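Local structure of MB2760 (Mycobacterium tuberculosis, 2BNG) at residues E90-L95 and R101-V106; C107-V112 and I117-D122. The protein hydrolyses long or bulky lipophilic epoxides, such as epoxystearic acid and cholesterol 5,6-oxide, to diols in vitro, with physiological substrates not yet identified. All coordinates share one frame; numbering follows the deposited sequence.

How the contacts relate
The two contacts come in series along the chain and show how successive hairpins can assemble one active site. Contact 1 pairs strand 86-97 with strand 100-113, and contact 2 pairs the later half of that same strand with strand 116-123, so strand 100-113 is the middle member of three antiparallel neighbours in the mixed sheet. Their centres lie about 16 Å apart, on opposite sides of the chain's centre, yet they touch: R91 NH2 of contact 1 meets D122 OD2 of contact 2 in a 2.8 Å salt bridge. Each contact thus supplies one active-site carboxylate, D93 or D122, with R91 bridging the two. Both also reach the second subunit.

Contact 1 (E90-L95 and R101-V106)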
loop_
_atom_site.group_PDB
_atom_site.type_symbol
_atom_site.label_atom_id
_atom_site.label_comp_id
_atom_site.label_asym_id
_atom_site.label_seq_id
_atom_site.Cartn_x
_atom_site.Cartn_y
_atom_site.Cartn_z
ATOM N N GLU C 90 10.924 8.672 -34.840
ATOM C CA GLU C 90 11.110 7.355 -35.468
ATOM C C GLU C 90 9.809 6.596 -35.262
ATOM O O GLU C 90 9.411 6.348 -34.118
ATOM C CB GLU C 90 12.290 6.581 -34.856
ATOM C CG GLU C 90 12.565 5.227 -35.537
ATOM C CD GLU C 90 13.413 4.233 -34.705
ATOM O OE1 GLU C 90 13.474 4.325 -33.457
ATOM O OE2 GLU C 90 14.014 3.323 -35.308
ATOM N N ARG C 91 9.121 6.270 -36.352
ATOM C CA ARG C 91 7.778 5.710 -36.263
ATOM C C ARG C 91 7.557 4.507 -37.165
ATOM O O ARG C 91 8.332 4.223 -38.084
ATOM C CB ARG C 91 6.680 6.761 -36.590
ATOM C CG ARG C 91 7.101 8.197 -36.518
ATOM C CD ARG C 91 5.942 9.151 -36.503
ATOM N NE ARG C 91 5.186 9.238 -37.745
ATOM C CZ ARG C 91 5.312 10.206 -38.662
ATOM N NH1 ARG C 91 6.206 11.193 -38.510
ATOM N NH2 ARG C 91 4.520 10.203 -39.758
ATOM N N THR C 92 6.471 3.801 -36.872
ATOM C CA THR C 92 5.826 2.899 -37.804
ATOM C C THR C 92 4.448 3.499 -38.075
ATOM O O THR C 92 3.703 3.818 -37.151
ATOM C CB THR C 92 5.681 1.485 -37.223
ATOM O OG1 THR C 92 6.976 0.978 -36.848
ATOM C CG2 THR C 92 5.098 0.555 -38.249
ATOM N N ASP C 93 4.131 3.691 -39.350
ATOM C CA ASP C 93 2.827 4.201 -39.748
ATOM C C ASP C 93 2.070 3.081 -40.455
ATOM O O ASP C 93 2.666 2.114 -40.924
ATOM C CB ASP C 93 2.984 5.408 -40.700
ATOM C CG ASP C 93 3.347 6.720 -39.970
ATOM O OD1 ASP C 93 3.103 7.794 -40.561
ATOM O OD2 ASP C 93 3.873 6.699 -38.825
ATOM N N ALA C 94 0.761 3.224 -40.550
ATOM C CA ALA C 94 -0.052 2.341 -41.364
ATOM C C ALA C 94 -1.143 3.145 -42.055
ATOM O O ALA C 94 -1.760 3.996 -41.425
ATOM C CB ALA C 94 -0.659 1.252 -40.499
ATOM N N LEU C 95 -1.353 2.891 -43.349
ATOM C CA LEU C 95 -2.529 3.413 -44.050
ATOM C C LEU C 95 -3.511 2.264 -44.227
ATOM O O LEU C 95 -3.116 1.158 -44.608
ATOM C CB LEU C 95 -2.176 4.066 -45.396
ATOM C CG LEU C 95 -1.086 5.166 -45.404
ATOM C CD1 LEU C 95 -0.767 5.558 -46.847
ATOM C CD2 LEU C 95 -1.432 6.402 -44.570
ATOM N N ARG C 101 -4.370 -3.113 -45.310
ATOM C CA ARG C 101 -3.524 -2.380 -44.382
ATOM C C ARG C 101 -2.088 -2.380 -44.869
ATOM O O ARG C 101 -1.511 -3.444 -45.111
ATOM C CB ARG C 101 -3.610 -2.996 -42.990
ATOM C CG ARG C 101 -2.584 -2.473 -42.004
ATOM C CD ARG C 101 -2.635 -3.308 -40.748
ATOM N NE ARG C 101 -1.828 -2.686 -39.717
ATOM C CZ ARG C 101 -2.312 -1.846 -38.814
ATOM N NH1 ARG C 101 -3.607 -1.572 -38.809
ATOM N NH2 ARG C 101 -1.497 -1.273 -37.925
ATOM N N VAL C 102 -1.529 -1.185 -45.042
ATOM C CA VAL C 102 -0.173 -1.027 -45.548
ATOM C C VAL C 102 0.692 -0.338 -44.497
ATOM O O VAL C 102 0.485 0.826 -44.152
ATOM C CB VAL C 102 -0.132 -0.209 -46.875
ATOM C CG1 VAL C 102 1.306 -0.066 -47.386
ATOM C CG2 VAL C 102 -1.036 -0.842 -47.945
ATOM N N GLN C 103 1.677 -1.069 -44.011
ATOM C CA GLN C 103 2.471 -0.634 -42.885
ATOM C C GLN C 103 3.932 -0.460 -43.294
ATOM O O GLN C 103 4.483 -1.289 -44.031
ATOM C CB GLN C 103 2.338 -1.678 -41.777
ATOM C CG GLN C 103 2.798 -1.241 -40.414
ATOM C CD GLN C 103 2.253 -2.165 -39.333
ATOM O OE1 GLN C 103 1.075 -2.267 -39.159
ATOM N NE2 GLN C 103 3.106 -2.843 -38.635
ATOM N N PHE C 104 4.562 0.594 -42.797
ATOM C CA PHE C 104 5.893 0.985 -43.253
ATOM C C PHE C 104 6.539 1.881 -42.191
ATOM O O PHE C 104 5.817 2.521 -41.397
ATOM C CB PHE C 104 5.805 1.738 -44.609
ATOM C CG PHE C 104 4.794 2.877 -44.619
ATOM C CD1 PHE C 104 5.193 4.174 -44.363
ATOM C CD2 PHE C 104 3.442 2.641 -44.894
ATOM C CE1 PHE C 104 4.261 5.234 -44.383
ATOM C CE2 PHE C 104 2.513 3.682 -44.888
ATOM C CZ PHE C 104 2.922 4.980 -44.629
ATOM N N TRP C 105 7.871 1.959 -42.178
ATOM C CA TRP C 105 8.516 2.880 -41.277
ATOM C C TRP C 105 8.470 4.313 -41.829
ATOM O O TRP C 105 8.453 4.521 -43.054
ATOM C CB TRP C 105 9.937 2.428 -40.962
ATOM C CG TRP C 105 10.943 2.388 -42.152
ATOM C CD1 TRP C 105 11.430 1.259 -42.773
ATOM C CD2 TRP C 105 11.610 3.505 -42.789
ATOM N NE1 TRP C 105 12.338 1.600 -43.755
ATOM C CE2 TRP C 105 12.476 2.965 -43.781
ATOM C CE3 TRP C 105 11.588 4.897 -42.597
ATOM C CZ2 TRP C 105 13.281 3.770 -44.600
ATOM C CZ3 TRP C 105 12.414 5.704 -43.414
ATOM C CH2 TRP C 105 13.229 5.126 -44.408
ATOM N N VAL C 106 8.413 5.284 -40.915
ATOM C CA VAL C 106 8.557 6.702 -41.252
ATOM C C VAL C 106 9.441 7.379 -40.206
ATOM O O VAL C 106 9.302 7.131 -38.992
ATOM C CB VAL C 106 7.220 7.451 -41.244
ATOM C CG1 VAL C 106 7.438 8.918 -41.650
ATOM C CG2 VAL C 106 6.221 6.786 -42.165
#
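R91 forms a backbone pair with V106: R91 N donates to V106 O at 2.8 Å, and V106 N returns a bond to R91 O. On the face that also carries D93 and F104, the two side chains run side by side, V106 CG1 lying over one face of the guanidinium, toward its rim, 3.7 Å from R91 NH2. A bend at chi3 (-69°) turns the guanidinium side-on to D93 of its own strand, NE to OD2 and NH2 to OD1, while NH2 also reaches D122. On the other face of the sheet, T92 lays its methyl CG2 against Q103 CG at 3.6 Å; its hydroxyl bonds to H78. D93 packs against both V106 and F104. V106 CG2 comes 3.6 Å from D93 CG, and D93 CB makes an off-centre CH-pi contact with the F104 ring. The two-nitrogen grip of R91 would hold this carboxylate's rotation. A94 CB lies over one face of the R101 guanidinium, toward its rim, 3.7 Å from R101 NH2; R101 directs NE and NH2 together at Q103 OE1 and has a salt bridge to E74. L95 places CG in the plane of the F104 ring, at its edge, 3.9 Å from CE2. This antiparallel hairpin carries D93, the proton donor, within the Asp-Arg-Asp site characteristic of limonene-1,2-epoxide hydrolases.

Contact 2 (C107-V112 and I117-D122); sequences CGVFEV and ITLWRD
The tight side of this hairpin is built on F110 and W120, neighbours across the strands whose side chains run side by side, pointing the same way. Their planes are only 11° from parallel, but the rings are slid so far apart that they barely overlap, and F110 CE2 approaches W120 CD1 at 3.3 Å. With CG beside its backbone N (chi1 -54°), the F110 ring reaches over toward W120, and I117 CG2 touches its edge 4.2 Å from CD2. Farther along, D122 OD1 rests 3.3 Å from G108 CA; OD2 takes a weak bond from W120 NE1 and a salt bridge from R91. The V109-E111-L119-R121 face packs less closely; E111 and R121 are partly exposed, and the second subunit covers part of it. There V109 CG2 lies 3.8 Å from R121 CB, and the side chains of E111 and L119 meet CB to CB at 3.8 Å, the acid of E111 turning to R79 of the second subunit. A classic beta bulge sets T118 and L119 both against E111, whose O receives T118 N at 2.8 Å and L119 N more weakly. The F110 face packs against helix 13-30, V21 on F110 and F24 edge-to-face with W120, while strands 86-97 and 44-48 flank the hairpin in the sheet.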
loop_
_atom_site.group_PDB
_atom_site.type_symbol
_atom_site.label_atom_id
_atom_site.label_comp_id
_atom_site.label_asym_id
_atom_site.label_seq_id
_atom_site.Cartn_x
_atom_site.Cartn_y
_atom_site.Cartn_z
ATOM N N CYS C 107 10.345 8.224 -40.694
ATOM C CA CYS C 107 11.031 9.190 -39.860
ATOM C C CYS C 107 10.454 10.579 -40.208
ATOM O O CYS C 107 10.483 11.001 -41.355
ATOM C CB CYS C 107 12.554 9.105 -40.067
ATOM S SG CYS C 107 13.264 7.505 -39.409
ATOM N N GLY C 108 9.892 11.261 -39.221
ATOM C CA GLY C 108 9.347 12.576 -39.441
ATOM C C GLY C 108 10.150 13.616 -38.714
ATOM O O GLY C 108 10.588 13.395 -37.569
ATOM N N VAL C 109 10.367 14.741 -39.382
ATOM C CA VAL C 109 10.939 15.908 -38.723
ATOM C C VAL C 109 9.924 17.058 -38.757
ATOM O O VAL C 109 9.273 17.332 -39.775
ATOM C CB VAL C 109 12.342 16.339 -39.257
ATOM C CG1 VAL C 109 13.206 15.149 -39.688
ATOM C CG2 VAL C 109 12.216 17.286 -40.381
ATOM N N PHE C 110 9.778 17.704 -37.605
ATOM C CA PHE C 110 8.827 18.793 -37.442
ATOM C C PHE C 110 9.553 20.009 -36.948
ATOM O O PHE C 110 10.638 19.897 -36.358
ATOM C CB PHE C 110 7.733 18.405 -36.437
ATOM C CG PHE C 110 7.036 17.123 -36.777
ATOM C CD1 PHE C 110 7.662 15.891 -36.592
ATOM C CD2 PHE C 110 5.743 17.140 -37.294
ATOM C CE1 PHE C 110 7.005 14.691 -36.910
ATOM C CE2 PHE C 110 5.083 15.951 -37.608
ATOM C CZ PHE C 110 5.710 14.717 -37.406
ATOM N N GLU C 111 8.952 21.164 -37.205
ATOM C CA GLU C 111 9.299 22.383 -36.509
ATOM C C GLU C 111 8.048 22.959 -35.880
ATOM O O GLU C 111 6.990 23.060 -36.513
ATOM C CB GLU C 111 9.956 23.399 -37.453
ATOM C CG GLU C 111 11.445 23.486 -37.245
ATOM C CD GLU C 111 12.165 23.991 -38.464
ATOM O OE1 GLU C 111 11.637 24.907 -39.126
ATOM O OE2 GLU C 111 13.265 23.478 -38.771
ATOM N N VAL C 112 8.162 23.321 -34.613
ATOM C CA VAL C 112 7.035 23.917 -33.926
ATOM C C VAL C 112 7.366 25.293 -33.362
ATOM O O VAL C 112 8.423 25.523 -32.780
ATOM C CB VAL C 112 6.291 22.922 -32.927
ATOM C CG1 VAL C 112 6.945 21.538 -32.872
ATOM C CG2 VAL C 112 6.095 23.524 -31.552
ATOM N N ILE C 117 2.637 23.664 -35.490
ATOM C CA ILE C 117 3.550 22.994 -36.392
ATOM C C ILE C 117 3.684 23.777 -37.693
ATOM O O ILE C 117 2.713 23.982 -38.419
ATOM C CB ILE C 117 3.105 21.536 -36.650
ATOM C CG1 ILE C 117 3.179 20.738 -35.337
ATOM C CG2 ILE C 117 3.934 20.893 -37.805
ATOM C CD1 ILE C 117 2.535 19.349 -35.376
ATOM N N THR C 118 4.914 24.211 -37.976
ATOM C CA THR C 118 5.215 24.989 -39.184
ATOM C C THR C 118 5.907 24.171 -40.271
ATOM O O THR C 118 5.832 24.521 -41.450
ATOM C CB THR C 118 6.013 26.266 -38.856
ATOM O OG1 THR C 118 7.250 25.908 -38.228
ATOM C CG2 THR C 118 5.193 27.175 -37.916
ATOM N N LEU C 119 6.567 23.081 -39.864
ATOM C CA LEU C 119 7.159 22.129 -40.795
ATOM C C LEU C 119 6.755 20.716 -40.412
ATOM O O LEU C 119 6.807 20.346 -39.241
ATOM C CB LEU C 119 8.690 22.238 -40.845
ATOM C CG LEU C 119 9.406 21.186 -41.708
ATOM C CD1 LEU C 119 9.075 21.327 -43.211
ATOM C CD2 LEU C 119 10.909 21.188 -41.475
ATOM N N TRP C 120 6.344 19.935 -41.412
ATOM C CA TRP C 120 6.041 18.511 -41.228
ATOM C C TRP C 120 6.624 17.781 -42.433
ATOM O O TRP C 120 6.131 17.899 -43.576
ATOM C CB TRP C 120 4.542 18.293 -41.102
ATOM C CG TRP C 120 4.083 16.869 -41.115
ATOM C CD1 TRP C 120 4.830 15.762 -40.860
ATOM C CD2 TRP C 120 2.747 16.409 -41.368
ATOM N NE1 TRP C 120 4.043 14.625 -40.944
ATOM C CE2 TRP C 120 2.761 14.998 -41.265
ATOM C CE3 TRP C 120 1.537 17.053 -41.676
ATOM C CZ2 TRP C 120 1.607 14.218 -41.444
ATOM C CZ3 TRP C 120 0.385 16.268 -41.871
ATOM C CH2 TRP C 120 0.435 14.875 -41.748
ATOM N N ARG C 121 7.703 17.055 -42.169
ATOM C CA ARG C 121 8.483 16.414 -43.217
ATOM C C ARG C 121 8.627 14.917 -42.934
ATOM O O ARG C 121 9.355 14.498 -42.024
ATOM C CB ARG C 121 9.865 17.061 -43.311
ATOM C CG ARG C 121 10.622 16.572 -44.513
ATOM C CD ARG C 121 12.034 17.132 -44.590
ATOM N NE ARG C 121 12.065 18.541 -44.984
ATOM C CZ ARG C 121 12.914 19.424 -44.459
ATOM N NH1 ARG C 121 13.768 19.049 -43.505
ATOM N NH2 ARG C 121 12.891 20.681 -44.836
ATOM N N ASP C 122 7.918 14.107 -43.701
ATOM C CA ASP C 122 7.963 12.663 -43.457
ATOM C C ASP C 122 8.860 11.989 -44.488
ATOM O O ASP C 122 8.739 12.245 -45.694
ATOM C CB ASP C 122 6.550 12.065 -43.460
ATOM C CG ASP C 122 5.857 12.141 -42.081
ATOM O OD1 ASP C 122 6.501 12.437 -41.045
ATOM O OD2 ASP C 122 4.638 11.886 -42.015
#